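Side-chain contact in 3-hydroxyacyl-thioester dehydratase Z (Mycobacterium tuberculosis, PDB 2C2I), which probably catalyses the reversible hydration of trans-enoyl-CoA to (3R)-3-hydroxyacyl-CoA, working as a homodimer of the hotdog fold: residues M65-A68 / L69-R72. Residues are numbered along the deposited sequence; the frame is centred on the assembly and turned at random.
Sequences MTLA and LLPR
Leu69 lies back along the turn formed by Met65 and Thr66. Its CG stands beside its own backbone N and anti to the carbonyl carbon (chi1 -57°). This lays the branch alongside the carbonyls of Met65 and Thr66, with Leu69 CG 3.5 Å from Met65 O. Leu69 CD1 reaches the backbone of Thr66, 4.0 Å from Thr66 CA. The amide of Leu69 serves the same two carbonyls. Leu69 N donates a hydrogen bond to Thr66 O at 3.0 Å, and its bond to Met65 O is weak. Leu70 N donates to Leu67 O at 3.1 Å. Both firmer bonds span i to i+3, as in a 3-10 turn. The side chain of Leu70 lies over the same oxygen, with Leu70 CD1 3.4 Å from Leu67 O. The two leucines also meet through methyls, CD1 of Leu67 being 4.3 Å from CD2 of Leu70. Pro71 has no amide hydrogen, and Pro71 CD sits 3.3 Å from Ala68 O. A single water donates to Ala68 O and accepts from Arg72 N, standing in for the direct i to i+4 bond between them. Thr66 touches Ala61, which by similarity probably binds substrate. The contact joins helix 63-68 to helix 70-75, buried against the antiparallel sheet of the hotdog fold. Met65 packs on helix 28-38, while Leu67 and Leu70 both rest on Ala143 of strand 141-149. Leu67 also touches strand 86-95, and Pro71 packs on Phe64 of the second subunit.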
HETATM    1  N   MSE A  65      -4.324  -2.605   2.586  1.00  7.75           N
HETATM    2  CA  MSE A  65      -4.295  -4.035   2.341  1.00  9.38           C
HETATM    3  C   MSE A  65      -4.887  -4.356   0.977  1.00  7.65           C
HETATM    4  O   MSE A  65      -4.291  -5.101   0.227  1.00  7.39           O
HETATM    5  CB  MSE A  65      -5.039  -4.835   3.401  1.00  8.71           C
HETATM    6  CG  MSE A  65      -4.963  -6.337   3.081  1.00 11.34           C
HETATM    7 SE   MSE A  65      -5.647  -7.446   4.511  1.00 20.05          SE
HETATM    8  CE  MSE A  65      -6.822  -6.693   4.740  1.00  9.11           C
ATOM      9  N   THR A  66      -6.059  -3.806   0.673  1.00  7.81           N
ATOM     10  CA  THR A  66      -6.698  -4.050  -0.638  1.00  7.62           C
ATOM     11  C   THR A  66      -5.719  -3.677  -1.774  1.00  6.86           C
ATOM     12  O   THR A  66      -5.528  -4.424  -2.740  1.00  7.23           O
ATOM     13  CB  THR A  66      -8.026  -3.271  -0.748  1.00  8.58           C
ATOM     14  OG1 THR A  66      -8.910  -3.708   0.306  1.00  9.16           O
ATOM     15  CG2 THR A  66      -8.720  -3.544  -2.077  1.00  8.77           C
ATOM     16  N   LEU A  67      -5.076  -2.530  -1.621  1.00  6.25           N
ATOM     17  CA  LEU A  67      -4.056  -2.092  -2.593  1.00  6.84           C
ATOM     18  C   LEU A  67      -2.957  -3.148  -2.705  1.00  6.75           C
ATOM     19  O   LEU A  67      -2.538  -3.480  -3.802  1.00  7.59           O
ATOM     20  CB  LEU A  67      -3.453  -0.733  -2.183  1.00  6.23           C
ATOM     21  CG  LEU A  67      -2.278  -0.242  -3.053  1.00  5.81           C
ATOM     22  CD1 LEU A  67      -2.726   0.002  -4.490  1.00  5.79           C
ATOM     23  CD2 LEU A  67      -1.677   1.030  -2.449  1.00  6.45           C
ATOM     24  N   ALA A  68      -2.504  -3.664  -1.560  1.00  6.80           N
ATOM     25  CA  ALA A  68      -1.438  -4.674  -1.481  1.00  6.75           C
ATOM     26  C   ALA A  68      -1.850  -6.067  -1.975  1.00  7.49           C
ATOM     27  O   ALA A  68      -1.003  -6.964  -2.081  1.00  7.86           O
ATOM     28  CB  ALA A  68      -0.883  -4.749  -0.040  1.00  6.47           C
ATOM     29  N   LEU A  69      -3.140  -6.257  -2.267  1.00  8.44           N
ATOM     30  CA  LEU A  69      -3.558  -7.469  -2.971  1.00  9.71           C
ATOM     31  C   LEU A  69      -3.172  -7.484  -4.471  1.00  9.66           C
ATOM     32  O   LEU A  69      -3.302  -8.513  -5.126  1.00 10.05           O
ATOM     33  CB  LEU A  69      -5.065  -7.726  -2.814  1.00 10.42           C
ATOM     34  CG  LEU A  69      -5.659  -7.866  -1.411  1.00 12.64           C
ATOM     35  CD1 LEU A  69      -7.191  -7.974  -1.497  1.00 12.72           C
ATOM     36  CD2 LEU A  69      -5.064  -9.083  -0.689  1.00 13.88           C
ATOM     37  N   LEU A  70      -2.673  -6.369  -5.000  1.00  9.29           N
ATOM     38  CA  LEU A  70      -2.368  -6.298  -6.438  1.00  9.76           C
ATOM     39  C   LEU A  70      -1.417  -7.395  -6.938  1.00 10.26           C
ATOM     40  O   LEU A  70      -1.693  -8.035  -7.962  1.00 10.72           O
ATOM     41  CB  LEU A  70      -1.890  -4.888  -6.855  1.00  9.53           C
ATOM     42  CG  LEU A  70      -2.928  -3.998  -7.533  1.00  9.24           C
ATOM     43  CD1 LEU A  70      -4.226  -3.913  -6.685  1.00 11.56           C
ATOM     44  CD2 LEU A  70      -2.294  -2.619  -7.815  1.00 10.41           C
ATOM     45  N   PRO A  71      -0.278  -7.604  -6.249  1.00 10.12           N
ATOM     46  CA  PRO A  71       0.602  -8.712  -6.663  1.00 10.98           C
ATOM     47  C   PRO A  71      -0.070 -10.098  -6.737  1.00 11.70           C
ATOM     48  O   PRO A  71       0.053 -10.780  -7.761  1.00 11.86           O
ATOM     49  CB  PRO A  71       1.736  -8.672  -5.621  1.00 10.07           C
ATOM     50  CG  PRO A  71       1.780  -7.165  -5.210  1.00 10.30           C
ATOM     51  CD  PRO A  71       0.315  -6.807  -5.150  1.00  9.67           C
ATOM     52  N   ARG A  72      -0.777 -10.508  -5.691  1.00 11.95           N
ATOM     53  CA  ARG A  72      -1.464 -11.820  -5.716  1.00 13.95           C
ATOM     54  C   ARG A  72      -2.450 -11.893  -6.884  1.00 13.35           C
ATOM     55  O   ARG A  72      -2.501 -12.886  -7.603  1.00 14.41           O
ATOM     56  CB  ARG A  72      -2.222 -12.080  -4.410  1.00 13.78           C
ATOM     57  CG  ARG A  72      -3.137 -13.294  -4.448  1.00 16.93           C
ATOM     58  CD  ARG A  72      -3.854 -13.497  -3.128  1.00 20.92           C
ATOM     59  NE  ARG A  72      -4.575 -14.763  -3.129  1.00 28.97           N
ATOM     60  CZ  ARG A  72      -5.565 -15.063  -2.295  1.00 31.81           C
ATOM     61  NH1 ARG A  72      -5.953 -14.189  -1.375  1.00 32.24           N
ATOM     62  NH2 ARG A  72      -6.171 -16.243  -2.391  1.00 34.51           N
TER
HETATM   63  O   HOH W   1      -0.538  -9.454  -3.041  1.00  8.13           O